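Local coordinates for putative Ribokinase II (Escherichia coli O6, PDB 3IQ0), which probably phosphorylates a sugar such as ribose with a phosphoryl group from ATP, which it binds together with magnesium, as a pfkB-family carbohydrate kinase, at residues Gly22-Phe25 and Asp26-Gly29; Ala41-Ile44 and Asp45-Arg49; Phe108-Asn112 and Ala113-Lys117; Leu184-Val187 and Leu188-Asp192; Glu211-Ile214 and Ala215-Glu219. One frame throughout, in Å; residues are numbered along the deposited sequence.

Overall arrangement
The five contacts follow one another along the chain without overlap. Contacts 1 and 3 border the four-stranded sheet, contact 1 between strands 13-18 and 29-37 and contact 3 at the end of strand 106-109; their centres lie about 23 Å apart and both touch the second subunit. Contact 2 lies on the buried helix 39-49, centred about 9 Å from the centre of the chain, with the side chain of Ile42 about 8 Å from the ATP. Contacts 4 and 5, on helices 178-189 and 210-220 of successive beta-alpha-beta units beside the nine-stranded sheet, touch where Leu188 CD2 meets Phe217 CE2 at 3.8 Å. The set thus runs from the dimer-forming sheet to the far flank of the nucleotide-binding alpha/beta body.

Contact 1: residues Gly22-Phe25 and Asp26-Gly29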
loop_
_atom_site.group_PDB
_atom_site.type_symbol
_atom_site.label_atom_id
_atom_site.label_comp_id
_atom_site.label_asym_id
_atom_site.label_seq_id
_atom_site.Cartn_x
_atom_site.Cartn_y
_atom_site.Cartn_z
ATOM N N GLY B 22 0.263 -13.195 -17.344
ATOM C CA GLY B 22 -0.009 -12.204 -18.365
ATOM C C GLY B 22 -1.004 -11.156 -17.893
ATOM O O GLY B 22 -1.415 -10.290 -18.664
ATOM N N GLN B 23 -1.393 -11.238 -16.625
ATOM C CA GLN B 23 -2.348 -10.290 -16.056
ATOM C C GLN B 23 -1.644 -8.987 -15.720
ATOM O O GLN B 23 -0.696 -8.969 -14.938
ATOM C CB GLN B 23 -2.978 -10.867 -14.791
ATOM C CG GLN B 23 -4.079 -10.012 -14.203
ATOM C CD GLN B 23 -4.737 -10.678 -13.017
ATOM O OE1 GLN B 23 -4.894 -11.898 -12.992
ATOM N NE2 GLN B 23 -5.135 -9.883 -12.032
ATOM N N PRO B 24 -2.105 -7.875 -16.308
ATOM C CA PRO B 24 -1.513 -6.559 -16.072
ATOM C C PRO B 24 -1.998 -5.907 -14.777
ATOM O O PRO B 24 -3.008 -6.312 -14.199
ATOM C CB PRO B 24 -1.948 -5.779 -17.304
ATOM C CG PRO B 24 -3.331 -6.293 -17.512
ATOM C CD PRO B 24 -3.173 -7.790 -17.322
ATOM N N PHE B 25 -1.258 -4.901 -14.326
ATOM C CA PHE B 25 -1.608 -4.159 -13.119
ATOM C C PHE B 25 -2.602 -3.050 -13.461
ATOM O O PHE B 25 -3.306 -2.551 -12.585
ATOM C CB PHE B 25 -0.373 -3.477 -12.516
ATOM C CG PHE B 25 0.592 -4.409 -11.845
ATOM C CD1 PHE B 25 0.200 -5.171 -10.750
ATOM C CD2 PHE B 25 1.908 -4.489 -12.283
ATOM C CE1 PHE B 25 1.104 -5.994 -10.101
ATOM C CE2 PHE B 25 2.819 -5.304 -11.645
ATOM C CZ PHE B 25 2.420 -6.062 -10.550
ATOM N N ASP B 26 -2.657 -2.667 -14.735
ATOM C CA ASP B 26 -3.513 -1.562 -15.153
ATOM C C ASP B 26 -4.880 -1.910 -15.731
ATOM O O ASP B 26 -5.445 -1.142 -16.515
ATOM C CB ASP B 26 -2.746 -0.679 -16.139
ATOM C CG ASP B 26 -2.642 -1.299 -17.513
ATOM O OD1 ASP B 26 -2.729 -2.542 -17.615
ATOM O OD2 ASP B 26 -2.466 -0.541 -18.488
ATOM N N GLN B 27 -5.412 -3.059 -15.334
ATOM C CA GLN B 27 -6.725 -3.497 -15.785
ATOM C C GLN B 27 -7.362 -4.332 -14.688
ATOM O O GLN B 27 -6.670 -5.045 -13.961
ATOM C CB GLN B 27 -6.613 -4.318 -17.073
ATOM C CG GLN B 27 -6.531 -3.474 -18.341
ATOM C CD GLN B 27 -6.462 -4.318 -19.601
ATOM O OE1 GLN B 27 -7.258 -5.241 -19.787
ATOM N NE2 GLN B 27 -5.513 -3.998 -20.480
ATOM N N PRO B 28 -8.688 -4.247 -14.539
ATOM C CA PRO B 28 -9.328 -5.043 -13.491
ATOM C C PRO B 28 -9.204 -6.540 -13.755
ATOM O O PRO B 28 -9.201 -6.988 -14.903
ATOM C CB PRO B 28 -10.769 -4.549 -13.511
ATOM C CG PRO B 28 -10.964 -4.131 -14.933
ATOM C CD PRO B 28 -9.676 -3.432 -15.266
ATOM N N GLY B 29 -9.089 -7.311 -12.682
ATOM C CA GLY B 29 -8.956 -8.744 -12.824
ATOM C C GLY B 29 -9.122 -9.408 -11.483
ATOM O O GLY B 29 -9.647 -8.804 -10.548
HETATM O O HOH W 1 -5.187 -6.961 -13.081
#
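Asp26 holds its CG between the backbone N and the carbonyl carbon (chi1 76°), a turn that brings OD1 up to the CB-CG edge of the Pro24 ring, 3.3 Å from Pro24 CB. The two belong to the loop of a long beta hairpin, joining the antiparallel strands 13-18 and 29-37 of the small sheet. Proline's restricted phi suits the extended approach to the bend, and its ring offers CB to Asp26 and CG to Gln27, whose CB is 3.9 Å from Pro24 CG. The contact buries Asp26 N, which has no partner in the model. Gln23 is stretched out (chi1 -174°, chi2 176°) and carries its amide to the Gly29 backbone, NE2 lying 4.1 Å from Gly29 CA. A CB at Gly29 would run into NE2, so a residue without a side chain lets the amide lie there. NE2 also bonds Ile30 O, while OE1 takes bonds from Lys20 N and Ser19 OG. Gly29 pairs in an antiparallel ladder with a strand of the second subunit, so the sheet runs on across the interface. One water bridges the two limbs of the loop, accepting from Gln23 NE2 at 3.1 Å and donating to Pro24 O at 2.5 Å and Gln27 O at 2.6 Å.

Contact 2: residues Ala41-Ile44 and Asp45-Arg49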
loop_
_atom_site.group_PDB
_atom_site.type_symbol
_atom_site.label_atom_id
_atom_site.label_comp_id
_atom_site.label_asym_id
_atom_site.label_seq_id
_atom_site.Cartn_x
_atom_site.Cartn_y
_atom_site.Cartn_z
ATOM N N ALA B 41 10.581 -12.957 7.393
ATOM C CA ALA B 41 9.461 -13.765 7.869
ATOM C C ALA B 41 9.491 -15.178 7.294
ATOM O O ALA B 41 9.232 -16.148 8.005
ATOM C CB ALA B 41 8.135 -13.086 7.526
ATOM N N ILE B 42 9.792 -15.296 6.007
ATOM C CA ILE B 42 9.860 -16.607 5.379
ATOM C C ILE B 42 11.050 -17.385 5.953
ATOM O O ILE B 42 10.948 -18.584 6.223
ATOM C CB ILE B 42 9.990 -16.481 3.848
ATOM C CG1 ILE B 42 8.823 -15.654 3.303
ATOM C CG2 ILE B 42 9.992 -17.863 3.213
ATOM C CD1 ILE B 42 8.967 -15.261 1.858
ATOM N N PHE B 43 12.171 -16.699 6.143
ATOM C CA PHE B 43 13.360 -17.327 6.712
ATOM C C PHE B 43 13.010 -17.923 8.072
ATOM O O PHE B 43 13.228 -19.110 8.325
ATOM C CB PHE B 43 14.476 -16.287 6.914
ATOM C CG PHE B 43 15.654 -16.791 7.723
ATOM C CD1 PHE B 43 16.700 -17.477 7.110
ATOM C CD2 PHE B 43 15.717 -16.573 9.099
ATOM C CE1 PHE B 43 17.794 -17.937 7.848
ATOM C CE2 PHE B 43 16.805 -17.030 9.856
ATOM C CZ PHE B 43 17.844 -17.712 9.227
ATOM N N ILE B 44 12.463 -17.083 8.942
ATOM C CA ILE B 44 12.113 -17.506 10.290
ATOM C C ILE B 44 11.018 -18.562 10.328
ATOM O O ILE B 44 10.990 -19.391 11.234
ATOM C CB ILE B 44 11.710 -16.289 11.165
ATOM C CG1 ILE B 44 12.171 -16.527 12.599
ATOM C CG2 ILE B 44 10.212 -16.057 11.123
ATOM C CD1 ILE B 44 13.670 -16.596 12.730
ATOM N N ASP B 45 10.108 -18.537 9.359
ATOM C CA ASP B 45 9.049 -19.545 9.342
ATOM C C ASP B 45 9.682 -20.909 9.040
ATOM O O ASP B 45 9.267 -21.937 9.591
ATOM C CB ASP B 45 7.998 -19.221 8.285
ATOM C CG ASP B 45 6.734 -20.041 8.454
ATOM O OD1 ASP B 45 6.144 -19.996 9.549
ATOM O OD2 ASP B 45 6.326 -20.720 7.493
ATOM N N GLN B 46 10.695 -20.923 8.180
ATOM C CA GLN B 46 11.351 -22.182 7.848
ATOM C C GLN B 46 12.109 -22.677 9.072
ATOM O O GLN B 46 12.136 -23.873 9.348
ATOM C CB GLN B 46 12.301 -22.007 6.656
ATOM C CG GLN B 46 13.024 -23.290 6.218
ATOM C CD GLN B 46 12.070 -24.451 5.994
ATOM O OE1 GLN B 46 11.790 -25.238 6.911
ATOM N NE2 GLN B 46 11.555 -24.559 4.785
ATOM N N VAL B 47 12.710 -21.755 9.821
ATOM C CA VAL B 47 13.432 -22.146 11.023
ATOM C C VAL B 47 12.503 -22.815 12.027
ATOM O O VAL B 47 12.818 -23.882 12.541
ATOM C CB VAL B 47 14.094 -20.941 11.718
ATOM C CG1 VAL B 47 14.625 -21.359 13.067
ATOM C CG2 VAL B 47 15.221 -20.388 10.851
ATOM N N THR B 48 11.362 -22.193 12.313
ATOM C CA THR B 48 10.436 -22.775 13.282
ATOM C C THR B 48 9.793 -24.064 12.792
ATOM O O THR B 48 9.424 -24.913 13.596
ATOM C CB THR B 48 9.304 -21.805 13.678
ATOM O OG1 THR B 48 8.638 -22.329 14.829
ATOM C CG2 THR B 48 8.271 -21.658 12.540
ATOM N N ARG B 49 9.654 -24.219 11.480
ATOM C CA ARG B 49 9.052 -25.434 10.966
ATOM C C ARG B 49 10.007 -26.612 11.112
ATOM O O ARG B 49 9.581 -27.762 11.063
ATOM C CB ARG B 49 8.638 -25.256 9.509
ATOM C CG ARG B 49 7.501 -24.266 9.340
ATOM C CD ARG B 49 6.613 -24.696 8.210
ATOM N NE ARG B 49 5.866 -25.897 8.556
ATOM C CZ ARG B 49 5.343 -26.726 7.661
ATOM N NH1 ARG B 49 5.498 -26.487 6.371
ATOM N NH2 ARG B 49 4.653 -27.785 8.057
#
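Phe43 and Val47, one helical turn apart, form the tight part of this contact. The CG2 branch of Val47 sits over one face of the Phe43 ring, offset toward its rim, with its closest approach to CE2 at 3.8 Å. From CG2 to the ring centroid the distance is 4.2 Å, only 25° off the ring normal, which makes this a CH-pi contact. A Phe43 chi1 of 170° turns CG away from the backbone N, carrying the ring outward with a lean toward Val47. A beta-branched valine suits the neighbouring site because CG2, standing beside its own backbone N, meets both the ring and Phe43 O, 3.5 Å away. The same carbonyl accepts from Val47 N at 3.1 Å. Packing is slacker beside it: Ile44 CD1 only approaches Val47 CB, at 4.5 Å, both side chains leaning instead on Cys54 of strand 54-61. At the partly exposed end, Arg49 NH1 makes a weak hydrogen bond to Thr300 OG1. Buried Asp45 has a long, weak ion pair with Arg72 and lies close to the like-charged Asp76. Phe43 stacks on His135, and the Ile42 side chain, about 8 Å from the ATP, packs against helix 258-271. The result is a buried helix with apolar residues toward the sheet and helix 258-271, as expected of the layered alpha/beta core of the ribokinase-like fold.

Contact 3: residues Phe108-Asn112 and Ala113-Lys117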
loop_
_atom_site.group_PDB
_atom_site.type_symbol
_atom_site.label_atom_id
_atom_site.label_comp_id
_atom_site.label_asym_id
_atom_site.label_seq_id
_atom_site.Cartn_x
_atom_site.Cartn_y
_atom_site.Cartn_z
ATOM N N PHE B 108 5.587 -2.653 -5.088
ATOM C CA PHE B 108 5.916 -2.679 -3.665
ATOM C C PHE B 108 5.509 -1.465 -2.853
ATOM O O PHE B 108 5.534 -0.331 -3.335
ATOM C CB PHE B 108 7.426 -2.826 -3.465
ATOM C CG PHE B 108 7.981 -4.137 -3.904
ATOM C CD1 PHE B 108 7.625 -5.311 -3.249
ATOM C CD2 PHE B 108 8.888 -4.200 -4.956
ATOM C CE1 PHE B 108 8.168 -6.534 -3.634
ATOM C CE2 PHE B 108 9.438 -5.416 -5.352
ATOM C CZ PHE B 108 9.079 -6.585 -4.690
ATOM N N ASN B 109 5.156 -1.731 -1.601
ATOM C CA ASN B 109 4.841 -0.702 -0.626
ATOM C C ASN B 109 5.487 -1.187 0.661
ATOM O O ASN B 109 4.825 -1.740 1.534
ATOM C CB ASN B 109 3.351 -0.530 -0.387
ATOM C CG ASN B 109 3.077 0.436 0.757
ATOM O OD1 ASN B 109 3.711 1.489 0.854
ATOM N ND2 ASN B 109 2.146 0.084 1.628
ATOM N N ILE B 110 6.794 -0.987 0.760
ATOM C CA ILE B 110 7.544 -1.419 1.926
ATOM C C ILE B 110 8.279 -0.246 2.565
ATOM O O ILE B 110 8.117 0.036 3.749
ATOM C CB ILE B 110 8.580 -2.486 1.525
ATOM C CG1 ILE B 110 7.868 -3.712 0.948
ATOM C CG2 ILE B 110 9.456 -2.838 2.720
ATOM C CD1 ILE B 110 8.817 -4.731 0.342
ATOM N N LYS B 111 9.097 0.421 1.761
ATOM C CA LYS B 111 9.894 1.560 2.205
ATOM C C LYS B 111 9.062 2.611 2.929
ATOM O O LYS B 111 9.504 3.183 3.928
ATOM C CB LYS B 111 10.582 2.199 0.998
ATOM C CG LYS B 111 11.515 3.353 1.333
ATOM C CD LYS B 111 11.275 4.533 0.399
ATOM C CE LYS B 111 11.325 4.111 -1.066
ATOM N NZ LYS B 111 10.837 5.190 -1.977
ATOM N N ASN B 112 7.858 2.862 2.424
ATOM C CA ASN B 112 6.979 3.859 3.016
ATOM C C ASN B 112 5.828 3.292 3.832
ATOM O O ASN B 112 4.848 3.989 4.083
ATOM C CB ASN B 112 6.421 4.772 1.925
ATOM C CG ASN B 112 7.496 5.589 1.259
ATOM O OD1 ASN B 112 8.242 6.301 1.929
ATOM N ND2 ASN B 112 7.592 5.490 -0.063
ATOM N N ALA B 113 5.945 2.036 4.243
ATOM C CA ALA B 113 4.905 1.401 5.042
ATOM C C ALA B 113 5.432 1.112 6.447
ATOM O O ALA B 113 6.484 1.614 6.841
ATOM C CB ALA B 113 4.451 0.103 4.375
ATOM N N ALA B 114 4.698 0.303 7.201
ATOM C CA ALA B 114 5.105 -0.051 8.554
ATOM C C ALA B 114 6.543 -0.565 8.572
ATOM O O ALA B 114 7.324 -0.221 9.461
ATOM C CB ALA B 114 4.167 -1.106 9.118
ATOM N N CYS B 115 6.891 -1.374 7.574
ATOM C CA CYS B 115 8.228 -1.954 7.473
ATOM C C CYS B 115 9.337 -0.943 7.735
ATOM O O CYS B 115 10.155 -1.123 8.637
ATOM C CB CYS B 115 8.446 -2.554 6.081
ATOM S SG CYS B 115 7.059 -3.477 5.421
ATOM N N GLY B 116 9.368 0.116 6.932
ATOM C CA GLY B 116 10.393 1.132 7.073
ATOM C C GLY B 116 10.300 1.989 8.320
ATOM O O GLY B 116 10.975 3.012 8.409
ATOM N N LYS B 117 9.477 1.572 9.278
ATOM C CA LYS B 117 9.308 2.308 10.531
ATOM C C LYS B 117 10.098 1.657 11.666
ATOM O O LYS B 117 10.214 2.214 12.757
ATOM C CB LYS B 117 7.835 2.356 10.922
ATOM C CG LYS B 117 7.329 3.737 11.305
ATOM C CD LYS B 117 6.714 4.463 10.116
ATOM C CE LYS B 117 7.748 4.884 9.093
ATOM N NZ LYS B 117 8.578 6.005 9.584
#
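Cys115 returns to Ile110 just after the chain has left strand 106-109. At its base, CB lies 3.5 Å from both Ile110 O and the CG2 methyl of Ile110. At its tip, SG meets the same methyl at 3.7 Å and is 4.0 Å from Ile110 O; chi1 of -42° sets the sulfur beside its own backbone N. Ile110 presents CG2, the branch that points away from its N, and its side chain also packs on Phe142. A small, weakly polar cysteine suits such a place, where a carbonyl and a methyl are met at once. The chain reverses here through a type I beta turn from Ile110 to Ala113, closed by Ala113 N on Ile110 O at 3.0 Å. The bond is nearly straight at hydrogen (164°), yet the donor stands well above the carbonyl plane. Gly116 N adds a second, weak bond to that oxygen at 3.4 Å, and as a residue without a side chain Gly116 can bring its CA to 3.9 Å from Lys111 O. Ahead of the turn the Asn109 amide lies against the Ala113 methyl, ND2 being 3.6 Å from Ala113 CB. Lys111 NZ bonds Leu88 O of the second subunit, and Asn109 packs on Asn109 of that subunit, both across the dimer interface. Chemically, then, the turn is closed by one sound bond to Ile110 O, with a weak second one from Gly116 N, while Ile110 CG2 with Cys115, and the Ala113 methyl with the Asn109 amide, pack against it.

Contact 4: residues Leu184-Val187 and Leu188-Asp192; sequences LHFV and LELTD
Val187 O is gripped by two donors, Thr191 OG1 at 2.8 Å and Leu190 N at 3.0 Å, which reach it from opposite faces of its carbonyl plane. Both stand well above that plane, so neither lies on a lone pair. The hydroxyl gets there because OG1 stands beside its own backbone N (chi1 -66°), which also sets it 3.9 Å from Val187 CG1. Threonine thus supplies a side-chain donor just where the chain departs from the regular helical pattern, while its side chain packs on Phe166. Upstream, the helical ladder is still regular, with Leu188 N bonded to Leu184 O at 3.0 Å. This helix, 178-189, is the connection of a beta-alpha-beta unit between the parallel strands 163-167 and 193-194 of the large sheet. Leu184, Val187 and Leu188 are buried; the first two press on Phe166 of the sheet, while Leu188 turns to Leu204 and to Phe217 of helix 210-220. On the outer side, Leu190 CD1 meets Phe186 CE2 at 3.5 Å, approaching the ring obliquely. The Phe186 ring points outward, leaning toward that methyl, and also makes a cation-pi contact with Lys151. In Glu189, chi1 (-50°) places CG within 3.0 Å of His185 O, and chi2 (-58°) bends the carboxylate end back toward His185.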
loop_
_atom_site.group_PDB
_atom_site.type_symbol
_atom_site.label_atom_id
_atom_site.label_comp_id
_atom_site.label_asym_id
_atom_site.label_seq_id
_atom_site.Cartn_x
_atom_site.Cartn_y
_atom_site.Cartn_z
ATOM N N LEU B 184 25.951 -2.200 4.529
ATOM C CA LEU B 184 26.134 -3.580 4.097
ATOM C C LEU B 184 27.560 -4.063 4.354
ATOM O O LEU B 184 27.769 -5.181 4.828
ATOM C CB LEU B 184 25.800 -3.699 2.609
ATOM C CG LEU B 184 24.355 -3.364 2.231
ATOM C CD1 LEU B 184 24.225 -3.288 0.723
ATOM C CD2 LEU B 184 23.411 -4.421 2.803
ATOM N N HIS B 185 28.543 -3.226 4.031
ATOM C CA HIS B 185 29.934 -3.596 4.257
ATOM C C HIS B 185 30.183 -3.670 5.752
ATOM O O HIS B 185 30.986 -4.470 6.220
ATOM C CB HIS B 185 30.872 -2.579 3.606
ATOM C CG HIS B 185 31.198 -2.896 2.181
ATOM N ND1 HIS B 185 32.070 -3.902 1.827
ATOM C CD2 HIS B 185 30.740 -2.368 1.021
ATOM C CE1 HIS B 185 32.136 -3.980 0.508
ATOM N NE2 HIS B 185 31.339 -3.062 -0.003
ATOM N N PHE B 186 29.471 -2.834 6.497
ATOM C CA PHE B 186 29.593 -2.808 7.944
ATOM C C PHE B 186 29.162 -4.163 8.499
ATOM O O PHE B 186 29.885 -4.795 9.273
ATOM C CB PHE B 186 28.701 -1.716 8.522
ATOM C CG PHE B 186 28.736 -1.634 10.019
ATOM C CD1 PHE B 186 29.659 -0.818 10.664
ATOM C CD2 PHE B 186 27.859 -2.389 10.787
ATOM C CE1 PHE B 186 29.707 -0.758 12.056
ATOM C CE2 PHE B 186 27.899 -2.338 12.180
ATOM C CZ PHE B 186 28.825 -1.520 12.814
ATOM N N VAL B 187 27.971 -4.597 8.102
ATOM C CA VAL B 187 27.428 -5.871 8.557
ATOM C C VAL B 187 28.329 -7.037 8.172
ATOM O O VAL B 187 28.526 -7.963 8.958
ATOM C CB VAL B 187 26.023 -6.111 7.971
ATOM C CG1 VAL B 187 25.541 -7.513 8.326
ATOM C CG2 VAL B 187 25.052 -5.061 8.508
ATOM N N LEU B 188 28.875 -6.989 6.962
ATOM C CA LEU B 188 29.749 -8.050 6.477
ATOM C C LEU B 188 30.961 -8.270 7.377
ATOM O O LEU B 188 31.383 -9.407 7.593
ATOM C CB LEU B 188 30.222 -7.739 5.052
ATOM C CG LEU B 188 31.163 -8.776 4.423
ATOM C CD1 LEU B 188 30.506 -10.145 4.479
ATOM C CD2 LEU B 188 31.495 -8.392 2.986
ATOM N N GLU B 189 31.518 -7.184 7.903
ATOM C CA GLU B 189 32.696 -7.266 8.766
ATOM C C GLU B 189 32.386 -7.915 10.118
ATOM O O GLU B 189 33.292 -8.345 10.831
ATOM C CB GLU B 189 33.281 -5.866 8.979
ATOM C CG GLU B 189 33.491 -5.066 7.699
ATOM C CD GLU B 189 34.408 -5.756 6.702
ATOM O OE1 GLU B 189 35.589 -5.985 7.036
ATOM O OE2 GLU B 189 33.944 -6.068 5.581
ATOM N N LEU B 190 31.105 -7.986 10.464
ATOM C CA LEU B 190 30.684 -8.582 11.727
ATOM C C LEU B 190 29.988 -9.914 11.491
ATOM O O LEU B 190 29.450 -10.519 12.423
ATOM C CB LEU B 190 29.723 -7.645 12.454
ATOM C CG LEU B 190 30.245 -6.253 12.801
ATOM C CD1 LEU B 190 29.103 -5.411 13.343
ATOM C CD2 LEU B 190 31.371 -6.361 13.818
ATOM N N THR B 191 30.010 -10.369 10.243
ATOM C CA THR B 191 29.369 -11.620 9.856
ATOM C C THR B 191 30.246 -12.850 10.045
ATOM O O THR B 191 31.443 -12.833 9.749
ATOM C CB THR B 191 28.930 -11.563 8.382
ATOM O OG1 THR B 191 27.898 -10.582 8.244
ATOM C CG2 THR B 191 28.421 -12.929 7.912
ATOM N N ASP B 192 29.635 -13.928 10.525
ATOM C CA ASP B 192 30.350 -15.180 10.734
ATOM C C ASP B 192 29.982 -16.148 9.622
ATOM O O ASP B 192 30.812 -16.936 9.165
ATOM C CB ASP B 192 29.972 -15.781 12.090
ATOM C CG ASP B 192 30.289 -14.853 13.251
ATOM O OD1 ASP B 192 31.483 -14.578 13.478
ATOM O OD2 ASP B 192 29.343 -14.393 13.929
#

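Contact 5: residues Glu211-Ile214 and Ala215-Glu219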
loop_
_atom_site.group_PDB
_atom_site.type_symbol
_atom_site.label_atom_id
_atom_site.label_comp_id
_atom_site.label_asym_id
_atom_site.label_seq_id
_atom_site.Cartn_x
_atom_site.Cartn_y
_atom_site.Cartn_z
ATOM N N GLU B 211 36.163 -16.957 -6.813
ATOM C CA GLU B 211 37.220 -17.586 -6.031
ATOM C C GLU B 211 37.885 -16.547 -5.136
ATOM O O GLU B 211 37.983 -16.729 -3.925
ATOM C CB GLU B 211 38.276 -18.219 -6.946
ATOM C CG GLU B 211 37.754 -19.295 -7.890
ATOM C CD GLU B 211 36.796 -18.747 -8.933
ATOM O OE1 GLU B 211 37.143 -17.740 -9.586
ATOM O OE2 GLU B 211 35.699 -19.325 -9.104
ATOM N N ARG B 212 38.334 -15.454 -5.744
ATOM C CA ARG B 212 38.995 -14.383 -5.009
ATOM C C ARG B 212 38.078 -13.741 -3.979
ATOM O O ARG B 212 38.459 -13.561 -2.821
ATOM C CB ARG B 212 39.496 -13.313 -5.981
ATOM C CG ARG B 212 40.660 -13.766 -6.849
ATOM C CD ARG B 212 41.916 -13.929 -6.019
ATOM N NE ARG B 212 42.416 -12.647 -5.523
ATOM C CZ ARG B 212 42.971 -11.712 -6.291
ATOM N NH1 ARG B 212 43.098 -11.913 -7.595
ATOM N NH2 ARG B 212 43.402 -10.577 -5.753
ATOM N N ALA B 213 36.871 -13.390 -4.411
ATOM C CA ALA B 213 35.893 -12.756 -3.535
ATOM C C ALA B 213 35.684 -13.556 -2.257
ATOM O O ALA B 213 35.766 -13.015 -1.158
ATOM C CB ALA B 213 34.572 -12.603 -4.268
ATOM N N ILE B 214 35.413 -14.847 -2.421
ATOM C CA ILE B 214 35.180 -15.751 -1.302
ATOM C C ILE B 214 36.418 -15.914 -0.425
ATOM O O ILE B 214 36.315 -15.955 0.803
ATOM C CB ILE B 214 34.741 -17.139 -1.813
ATOM C CG1 ILE B 214 33.450 -17.004 -2.619
ATOM C CG2 ILE B 214 34.550 -18.092 -0.639
ATOM C CD1 ILE B 214 32.996 -18.287 -3.268
ATOM N N ALA B 215 37.587 -16.013 -1.053
ATOM C CA ALA B 215 38.827 -16.160 -0.298
ATOM C C ALA B 215 39.044 -14.896 0.523
ATOM O O ALA B 215 39.688 -14.924 1.572
ATOM C CB ALA B 215 39.998 -16.385 -1.245
ATOM N N GLY B 216 38.477 -13.789 0.047
ATOM C CA GLY B 216 38.613 -12.528 0.749
ATOM C C GLY B 216 37.728 -12.449 1.977
ATOM O O GLY B 216 38.150 -11.956 3.021
ATOM N N PHE B 217 36.493 -12.927 1.849
ATOM C CA PHE B 217 35.543 -12.914 2.963
ATOM C C PHE B 217 36.106 -13.726 4.121
ATOM O O PHE B 217 36.026 -13.316 5.273
ATOM C CB PHE B 217 34.209 -13.526 2.532
ATOM C CG PHE B 217 33.534 -12.803 1.401
ATOM C CD1 PHE B 217 32.915 -13.520 0.378
ATOM C CD2 PHE B 217 33.490 -11.412 1.366
ATOM C CE1 PHE B 217 32.260 -12.856 -0.658
ATOM C CE2 PHE B 217 32.838 -10.743 0.333
ATOM C CZ PHE B 217 32.223 -11.470 -0.679
ATOM N N LEU B 218 36.669 -14.884 3.797
ATOM C CA LEU B 218 37.246 -15.759 4.803
ATOM C C LEU B 218 38.468 -15.111 5.454
ATOM O O LEU B 218 38.672 -15.222 6.666
ATOM C CB LEU B 218 37.629 -17.102 4.175
ATOM C CG LEU B 218 36.484 -17.931 3.583
ATOM C CD1 LEU B 218 37.039 -19.169 2.887
ATOM C CD2 LEU B 218 35.514 -18.328 4.693
ATOM N N GLU B 219 39.292 -14.443 4.654
ATOM C CA GLU B 219 40.469 -13.785 5.209
ATOM C C GLU B 219 40.031 -12.683 6.163
ATOM O O GLU B 219 40.619 -12.504 7.230
ATOM C CB GLU B 219 41.342 -13.190 4.096
ATOM C CG GLU B 219 42.072 -11.911 4.510
ATOM C CD GLU B 219 43.462 -11.795 3.921
ATOM O OE1 GLU B 219 43.628 -12.061 2.714
ATOM O OE2 GLU B 219 44.397 -11.439 4.670
#
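Ala213 O takes a backbone bond from Phe217 N at 3.1 Å, in the carbonyl plane, and Leu218 N reaches Ile214 O at 3.2 Å, both in regular alpha-helical geometry. The Phe217 ring also packs against the Ala213 carbonyl: one face lies over the oxygen, which sits 3.2 Å above the plane and toward the rim. Nearest is CD1, 3.3 Å from Ala213 O. The placement follows from chi1 of -61°, which sets CG beside the backbone N and lays the ring back along the preceding turn. A small alanine suits this position, since its CB comes only to 4.3 Å from Phe217 CE1 and lets the ring settle against the backbone. The next pair is about as far apart, Ile214 CG2 meeting Leu218 CD1 at 4.4 Å, and both side chains touch Val225 of strand 224-228. Phe217 also packs edge-to-face on Tyr194. The other side of the helix carries the exposed Glu211, Arg212 and Ala215, along with Gly216, whose N donates to Arg212 O at 2.9 Å. Such a division between an apolar inner face and a solvent-facing side is that of an amphipathic helix linking parallel strands 193-194 and 224-228, a beta-alpha-beta unit of the ribokinase-like fold.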